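Local coordinates for transcriptional regulator (Rhodococcus sp., PDB 2O0Y), which probably binds DNA and regulates transcription as a member of the IclR family, joining a helix-turn-helix domain to a C-terminal GAF-like domain, at residues W93-M103 with E250-L259; S107-L116 with A128-S138. All blocks are in the same frame, centred on the assembly; numbering follows the deposited sequence.

Contact 1: residues W93-M103 with E250-L259; sequences WAPPEEVVDIM and EISAIGLPGL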
# COMPACT_ATOMS: atom_id res chain seq x y z
N TRP B 93 12.09 1.36 2.25
CA TRP B 93 12.08 0.68 3.53
C TRP B 93 13.40 -0.07 3.72
O TRP B 93 13.87 -0.70 2.78
CB TRP B 93 10.89 -0.32 3.67
CG TRP B 93 10.93 -1.00 5.01
CD1 TRP B 93 10.42 -0.52 6.18
CD2 TRP B 93 11.58 -2.24 5.33
NE1 TRP B 93 10.72 -1.38 7.22
CE2 TRP B 93 11.41 -2.45 6.72
CE3 TRP B 93 12.29 -3.20 4.58
CZ2 TRP B 93 11.95 -3.57 7.38
CZ3 TRP B 93 12.82 -4.33 5.24
CH2 TRP B 93 12.64 -4.51 6.62
N ALA B 94 13.97 -0.03 4.92
CA ALA B 94 15.13 -0.85 5.26
C ALA B 94 15.01 -1.16 6.72
O ALA B 94 14.41 -0.37 7.44
CB ALA B 94 16.40 -0.08 5.03
N PRO B 95 15.56 -2.31 7.20
CA PRO B 95 15.56 -2.54 8.66
C PRO B 95 16.43 -1.51 9.38
O PRO B 95 17.27 -0.88 8.73
CB PRO B 95 16.17 -3.96 8.82
CG PRO B 95 16.23 -4.55 7.37
CD PRO B 95 16.23 -3.39 6.44
N PRO B 96 16.27 -1.35 10.71
CA PRO B 96 17.25 -0.51 11.38
C PRO B 96 18.67 -1.01 11.06
O PRO B 96 18.89 -2.22 10.91
CB PRO B 96 16.91 -0.71 12.85
CG PRO B 96 15.48 -1.01 12.88
CD PRO B 96 15.26 -1.87 11.66
N GLU B 97 19.63 -0.09 10.93
CA GLU B 97 20.99 -0.47 10.58
C GLU B 97 21.56 -1.47 11.62
O GLU B 97 22.32 -2.37 11.25
CB GLU B 97 21.86 0.79 10.30
CG GLU B 97 22.90 1.12 11.31
CD GLU B 97 23.64 2.46 10.98
N GLU B 98 21.16 -1.36 12.88
CA GLU B 98 21.56 -2.35 13.91
C GLU B 98 20.99 -3.73 13.67
O GLU B 98 21.59 -4.72 14.07
CB GLU B 98 21.12 -1.94 15.31
CG GLU B 98 21.98 -0.86 15.94
CD GLU B 98 21.64 -0.64 17.43
OE1 GLU B 98 20.51 -1.05 17.86
OE2 GLU B 98 22.50 -0.04 18.14
N VAL B 99 19.81 -3.81 13.06
CA VAL B 99 19.26 -5.11 12.66
C VAL B 99 20.06 -5.67 11.46
O VAL B 99 20.39 -6.85 11.41
CB VAL B 99 17.78 -4.94 12.29
CG1 VAL B 99 17.27 -6.12 11.40
CG2 VAL B 99 16.92 -4.71 13.60
N VAL B 100 20.38 -4.84 10.49
CA VAL B 100 21.27 -5.30 9.39
C VAL B 100 22.63 -5.79 9.92
O VAL B 100 23.09 -6.87 9.53
CB VAL B 100 21.42 -4.25 8.30
CG1 VAL B 100 22.22 -4.82 7.15
CG2 VAL B 100 20.00 -3.87 7.78
N ASP B 101 23.24 -5.07 10.85
CA ASP B 101 24.47 -5.57 11.53
C ASP B 101 24.27 -6.97 12.11
O ASP B 101 25.11 -7.86 11.92
CB ASP B 101 24.93 -4.65 12.66
CG ASP B 101 25.37 -3.30 12.17
OD1 ASP B 101 25.64 -3.15 10.97
OD2 ASP B 101 25.43 -2.36 13.02
N ILE B 102 23.16 -7.20 12.81
CA ILE B 102 22.93 -8.53 13.41
C ILE B 102 22.82 -9.59 12.31
O ILE B 102 23.35 -10.67 12.45
CB ILE B 102 21.66 -8.55 14.32
CG1 ILE B 102 21.92 -7.76 15.62
CG2 ILE B 102 21.23 -9.97 14.64
CD1 ILE B 102 20.58 -7.31 16.32
N MSE B 103 22.13 -9.29 11.22
CA MSE B 103 21.94 -10.25 10.13
C MSE B 103 23.28 -10.53 9.46
O MSE B 103 23.59 -11.65 9.05
CB MSE B 103 20.97 -9.66 9.11
CG MSE B 103 19.57 -9.45 9.62
SE MSE B 103 18.43 -8.56 8.25
CE MSE B 103 18.56 -9.81 6.72
N GLU B 250 17.35 -10.70 19.49
CA GLU B 250 17.95 -9.35 19.46
C GLU B 250 17.22 -8.41 18.50
O GLU B 250 16.99 -7.28 18.82
CB GLU B 250 19.41 -9.45 19.05
CG GLU B 250 20.30 -10.09 20.16
CD GLU B 250 21.63 -10.60 19.65
OE1 GLU B 250 22.12 -10.10 18.64
OE2 GLU B 250 22.20 -11.51 20.28
N ILE B 251 16.88 -8.90 17.30
CA ILE B 251 16.14 -8.12 16.29
C ILE B 251 14.72 -7.79 16.77
O ILE B 251 14.22 -6.65 16.62
CB ILE B 251 16.13 -8.88 14.91
CG1 ILE B 251 17.53 -8.87 14.28
CG2 ILE B 251 15.15 -8.27 13.96
CD1 ILE B 251 17.67 -9.93 13.14
N SER B 252 14.04 -8.75 17.37
CA SER B 252 12.71 -8.49 17.90
C SER B 252 12.83 -7.48 19.05
O SER B 252 11.97 -6.60 19.19
CB SER B 252 12.02 -9.77 18.38
OG SER B 252 11.65 -10.59 17.28
N ALA B 253 13.89 -7.58 19.87
CA ALA B 253 14.08 -6.57 20.95
C ALA B 253 14.22 -5.15 20.41
O ALA B 253 13.66 -4.22 20.98
CB ALA B 253 15.24 -6.91 21.87
N ILE B 254 14.99 -4.98 19.33
CA ILE B 254 15.21 -3.69 18.67
C ILE B 254 13.91 -3.22 18.00
O ILE B 254 13.51 -2.07 18.14
CB ILE B 254 16.34 -3.81 17.59
CG1 ILE B 254 17.70 -3.92 18.28
CG2 ILE B 254 16.39 -2.61 16.64
CD1 ILE B 254 18.78 -4.52 17.39
N GLY B 255 13.28 -4.10 17.22
CA GLY B 255 12.00 -3.78 16.64
C GLY B 255 12.14 -3.52 15.16
O GLY B 255 13.24 -3.15 14.71
N LEU B 256 11.05 -3.68 14.40
CA LEU B 256 11.12 -3.53 12.95
C LEU B 256 10.08 -2.51 12.50
O LEU B 256 9.04 -2.89 12.02
CB LEU B 256 10.87 -4.87 12.27
CG LEU B 256 12.00 -5.92 12.43
CD1 LEU B 256 11.50 -7.27 12.03
CD2 LEU B 256 13.22 -5.53 11.55
N PRO B 257 10.39 -1.21 12.68
CA PRO B 257 9.47 -0.14 12.29
C PRO B 257 9.06 -0.31 10.83
O PRO B 257 9.91 -0.50 9.97
CB PRO B 257 10.31 1.11 12.49
CG PRO B 257 11.26 0.74 13.61
CD PRO B 257 11.65 -0.66 13.23
N GLY B 258 7.78 -0.28 10.54
CA GLY B 258 7.38 -0.51 9.14
C GLY B 258 6.79 -1.87 8.91
O GLY B 258 5.97 -2.04 8.03
N LEU B 259 7.23 -2.84 9.72
CA LEU B 259 6.69 -4.19 9.78
C LEU B 259 6.09 -4.35 11.17
O LEU B 259 5.01 -4.89 11.29
CB LEU B 259 7.82 -5.25 9.65
CG LEU B 259 8.87 -5.12 8.56
CD1 LEU B 259 9.78 -6.32 8.51
CD2 LEU B 259 8.20 -4.94 7.21
O HOH W 1 12.84 -0.16 9.77
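Trp93 and Pro257 hold the loop end: Trp93 NE1 gives a nearly straight bond to Pro257 O (3.0 Å, 166° at the hydrogen), lying in both ring and carbonyl planes. A water bridges the same Pro257 O to Ala94 O. Leu259 crosses the indole at about a right angle, its CG 3.6 Å from Trp93 CZ2. With CG of Trp93 anti to the backbone N (chi1 180°), the ring meets Pro257 O at its edge and has Leu259 CD2 over one face.

Pro96 CG comes up against Pro257 CD at 3.9 Å and lies beside Gly255 O, a buried carbonyl with no partner in the model. The core beyond is mostly apolar, with Glu98 and Glu250 at its margin. Val99 straddles two partners, CG1 against Ile251 CG2 and CG2 against Ile254 CG2 (3.7 Å). Ile102 CD1 meets Ile254 CD1 end to end at 3.5 Å, tighter than usual, while its CG2 slides past Ile251.

Pro96 sits at the N-cap position, just before helix 97-110; segments 97-103 and 250-254 run antiparallel (178°), their axes 9.8 Å apart at closest approach. Leu259 touches strand 113-120, and Ile251 and Leu256 rest on Leu212 of strand 205-213.

Contact 2: residues S107-L116 with A128-S138; sequences SADTGETVNL and AQCESTATVRS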
# COMPACT_ATOMS: atom_id res chain seq x y z
N SER B 107 25.17 -14.09 9.24
CA SER B 107 25.69 -14.66 7.98
C SER B 107 27.16 -15.09 8.12
O SER B 107 27.54 -16.20 7.74
CB SER B 107 25.52 -13.70 6.82
OG SER B 107 25.90 -14.35 5.65
N ALA B 108 27.98 -14.24 8.73
CA ALA B 108 29.39 -14.56 8.98
C ALA B 108 29.52 -15.77 9.90
O ALA B 108 30.39 -16.62 9.71
CB ALA B 108 30.10 -13.39 9.61
N ASP B 109 28.66 -15.83 10.92
CA ASP B 109 28.77 -16.86 11.97
C ASP B 109 28.30 -18.22 11.43
O ASP B 109 28.80 -19.26 11.83
CB ASP B 109 27.90 -16.44 13.17
CG ASP B 109 28.57 -15.38 14.07
OD1 ASP B 109 29.74 -15.02 13.84
OD2 ASP B 109 27.91 -14.91 15.04
N THR B 110 27.33 -18.22 10.50
CA THR B 110 26.81 -19.52 10.02
C THR B 110 27.39 -19.93 8.66
O THR B 110 27.39 -21.10 8.31
CB THR B 110 25.26 -19.51 9.87
OG1 THR B 110 24.92 -18.44 8.98
CG2 THR B 110 24.54 -19.31 11.22
N GLY B 111 27.82 -18.94 7.86
CA GLY B 111 28.32 -19.23 6.51
C GLY B 111 27.20 -19.30 5.49
O GLY B 111 27.42 -19.64 4.31
N GLU B 112 25.97 -18.95 5.93
CA GLU B 112 24.78 -19.01 5.10
C GLU B 112 24.17 -17.64 4.84
O GLU B 112 24.38 -16.70 5.64
CB GLU B 112 23.72 -19.92 5.75
CG GLU B 112 24.19 -21.31 6.11
CD GLU B 112 24.71 -22.13 4.96
OE1 GLU B 112 24.55 -21.71 3.80
OE2 GLU B 112 25.21 -23.25 5.23
N THR B 113 23.45 -17.53 3.72
CA THR B 113 22.69 -16.33 3.38
C THR B 113 21.57 -16.18 4.39
O THR B 113 20.89 -17.16 4.69
CB THR B 113 22.13 -16.42 1.97
OG1 THR B 113 23.24 -16.36 1.04
CG2 THR B 113 21.13 -15.21 1.69
N VAL B 114 21.39 -14.95 4.90
CA VAL B 114 20.37 -14.64 5.88
C VAL B 114 19.32 -13.81 5.16
O VAL B 114 19.64 -12.75 4.66
CB VAL B 114 20.94 -13.83 7.03
CG1 VAL B 114 19.83 -13.44 7.97
CG2 VAL B 114 22.00 -14.68 7.78
N ASN B 115 18.06 -14.29 5.14
CA ASN B 115 16.94 -13.60 4.44
C ASN B 115 15.94 -13.12 5.48
O ASN B 115 15.59 -13.90 6.38
CB ASN B 115 16.22 -14.61 3.54
CG ASN B 115 17.08 -15.00 2.33
OD1 ASN B 115 17.65 -14.14 1.67
ND2 ASN B 115 17.21 -16.29 2.08
N LEU B 116 15.43 -11.90 5.35
CA LEU B 116 14.35 -11.46 6.23
C LEU B 116 13.13 -11.47 5.36
O LEU B 116 13.05 -10.71 4.39
CB LEU B 116 14.57 -10.04 6.78
CG LEU B 116 13.65 -9.58 7.93
CD1 LEU B 116 14.33 -8.47 8.70
CD2 LEU B 116 12.40 -8.95 7.39
N ALA B 128 14.87 -7.96 3.14
CA ALA B 128 16.28 -7.65 3.36
C ALA B 128 17.09 -8.93 3.40
O ALA B 128 16.54 -9.98 3.73
CB ALA B 128 16.47 -6.85 4.72
N GLN B 129 18.39 -8.84 3.04
CA GLN B 129 19.20 -10.05 2.83
C GLN B 129 20.67 -9.80 3.12
O GLN B 129 21.17 -8.73 2.74
CB GLN B 129 19.06 -10.45 1.36
CG GLN B 129 19.75 -11.76 0.95
CD GLN B 129 19.42 -12.14 -0.49
OE1 GLN B 129 19.90 -11.50 -1.43
NE2 GLN B 129 18.53 -13.16 -0.68
N CYS B 130 21.35 -10.73 3.76
CA CYS B 130 22.80 -10.65 3.89
C CYS B 130 23.38 -11.94 3.34
O CYS B 130 23.21 -13.01 3.95
CB CYS B 130 23.20 -10.51 5.36
SG CYS B 130 22.75 -8.84 5.99
N GLU B 131 24.01 -11.86 2.18
CA GLU B 131 24.53 -13.07 1.55
C GLU B 131 25.82 -13.48 2.21
O GLU B 131 26.62 -12.64 2.63
CB GLU B 131 24.80 -12.82 0.10
CG GLU B 131 23.52 -12.78 -0.79
CD GLU B 131 23.92 -12.53 -2.23
OE1 GLU B 131 24.60 -13.40 -2.80
OE2 GLU B 131 23.64 -11.46 -2.76
N SER B 132 26.07 -14.78 2.28
CA SER B 132 27.36 -15.26 2.74
C SER B 132 28.38 -15.20 1.57
O SER B 132 28.03 -14.85 0.45
CB SER B 132 27.25 -16.67 3.31
OG SER B 132 27.27 -17.69 2.32
N THR B 133 29.63 -15.57 1.84
CA THR B 133 30.66 -15.54 0.81
C THR B 133 30.86 -16.93 0.20
O THR B 133 31.78 -17.13 -0.59
CB THR B 133 32.04 -15.14 1.40
OG1 THR B 133 32.38 -16.11 2.37
CG2 THR B 133 31.96 -13.78 2.09
N ALA B 134 30.03 -17.89 0.60
CA ALA B 134 30.24 -19.28 0.14
C ALA B 134 29.94 -19.28 -1.35
O ALA B 134 29.12 -18.51 -1.80
CB ALA B 134 29.28 -20.19 0.86
N THR B 135 30.63 -20.08 -2.13
CA THR B 135 30.41 -20.07 -3.60
C THR B 135 29.10 -20.75 -4.01
O THR B 135 28.51 -20.42 -5.05
CB THR B 135 31.54 -20.72 -4.35
OG1 THR B 135 31.66 -22.07 -3.91
CG2 THR B 135 32.86 -19.98 -4.09
N VAL B 136 28.66 -21.71 -3.19
CA VAL B 136 27.29 -22.27 -3.29
C VAL B 136 26.42 -21.80 -2.12
O VAL B 136 26.71 -22.08 -0.94
CB VAL B 136 27.32 -23.82 -3.43
CG1 VAL B 136 25.91 -24.37 -3.56
CG2 VAL B 136 28.15 -24.24 -4.61
N ARG B 137 25.38 -21.03 -2.42
CA ARG B 137 24.62 -20.43 -1.35
C ARG B 137 23.23 -20.15 -1.84
O ARG B 137 22.95 -20.38 -3.05
CB ARG B 137 25.31 -19.15 -0.85
CG ARG B 137 25.35 -17.97 -1.86
CD ARG B 137 26.09 -16.82 -1.20
NE ARG B 137 26.20 -15.63 -2.04
CZ ARG B 137 27.27 -15.29 -2.75
NH1 ARG B 137 28.36 -16.07 -2.82
NH2 ARG B 137 27.23 -14.16 -3.43
N SER B 138 22.35 -19.72 -0.93
CA SER B 138 21.02 -19.24 -1.34
C SER B 138 21.17 -17.84 -1.89
O SER B 138 21.83 -16.98 -1.28
CB SER B 138 20.00 -19.13 -0.17
OG SER B 138 19.04 -18.10 -0.49
O HOH W 2 23.48 -19.95 1.86
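The beta hairpin of strands 113-120 and 123-130 is held here at its open end, where helix 97-110 turns into the first strand and the second runs out into a loop. Val114 and Cys130 form a hydrogen-bonded antiparallel pair, N to O at 2.8 Å in both directions, and Leu116 N continues the ladder to Ala128 O. Asn115 and Gln129 are the non-hydrogen-bonded pair between them. Their side chains lie side by side, pointing the same way with amide planes 51° apart, and Gln129 NE2 donates to Asn115 OD1 at 2.7 Å, within its own amide plane; Ile140 O takes a second bond from that nitrogen.

On the other face, Val114, Leu116 and Cys130 pack against Met103 of helix 97-110, so that the helix lies on this face of the sheet in the C-terminal domain, which belongs to the GAF clan. Strand 219-228 extends the sheet beyond Asn115, whose backbone bonds to Thr224.

Past Cys130 the side chains take over. Thr113 OG1, beside its own backbone N (chi1 -69°), is turned to donate to Ser138 O (2.8 Å) in the carbonyl plane and to accept a weak bond from Ser132 N. Ser132 OG reaches Gly111 O at 2.8 Å from above the carbonyl plane; it also accepts from Ala134 N, making an ST turn. Ser107 OG, in turn, donates to Glu112 O.

Arg137 grips Glu131 side-on in a salt bridge: NH2 meets OE1 from above the carboxylate plane (2.8 Å), and NE takes the anti lone pair of OE1. NH1 donates to Ala134 O; all three bonds lie near the guanidinium plane. A leucine in its place would probably leave the Glu131 carboxylate without its charged mate and Ala134 O without its donor. Glu112 OE2 hydrogen-bonds Tyr240 OH and forms a salt bridge with Arg231.

In the fold
From the N terminus the chain passes the helix-turn-helix region and helix 86-92 before reaching 93-103, the first half of contact 1. Helix 97-110 then leads directly into contact 2, which closes a short loop around the tip of the hairpin 113-130. Contact 1 closes only at 250-259, near the C terminus, so contact 2 is nested inside its much longer loop. Their centres lie about 17 Å apart, yet they touch: Pro95 CG is 3.5 Å from Ala128 CB. Helix 97-110 thus serves both, tied to the C-terminal helix 237-254 in one and to the hairpin in the other.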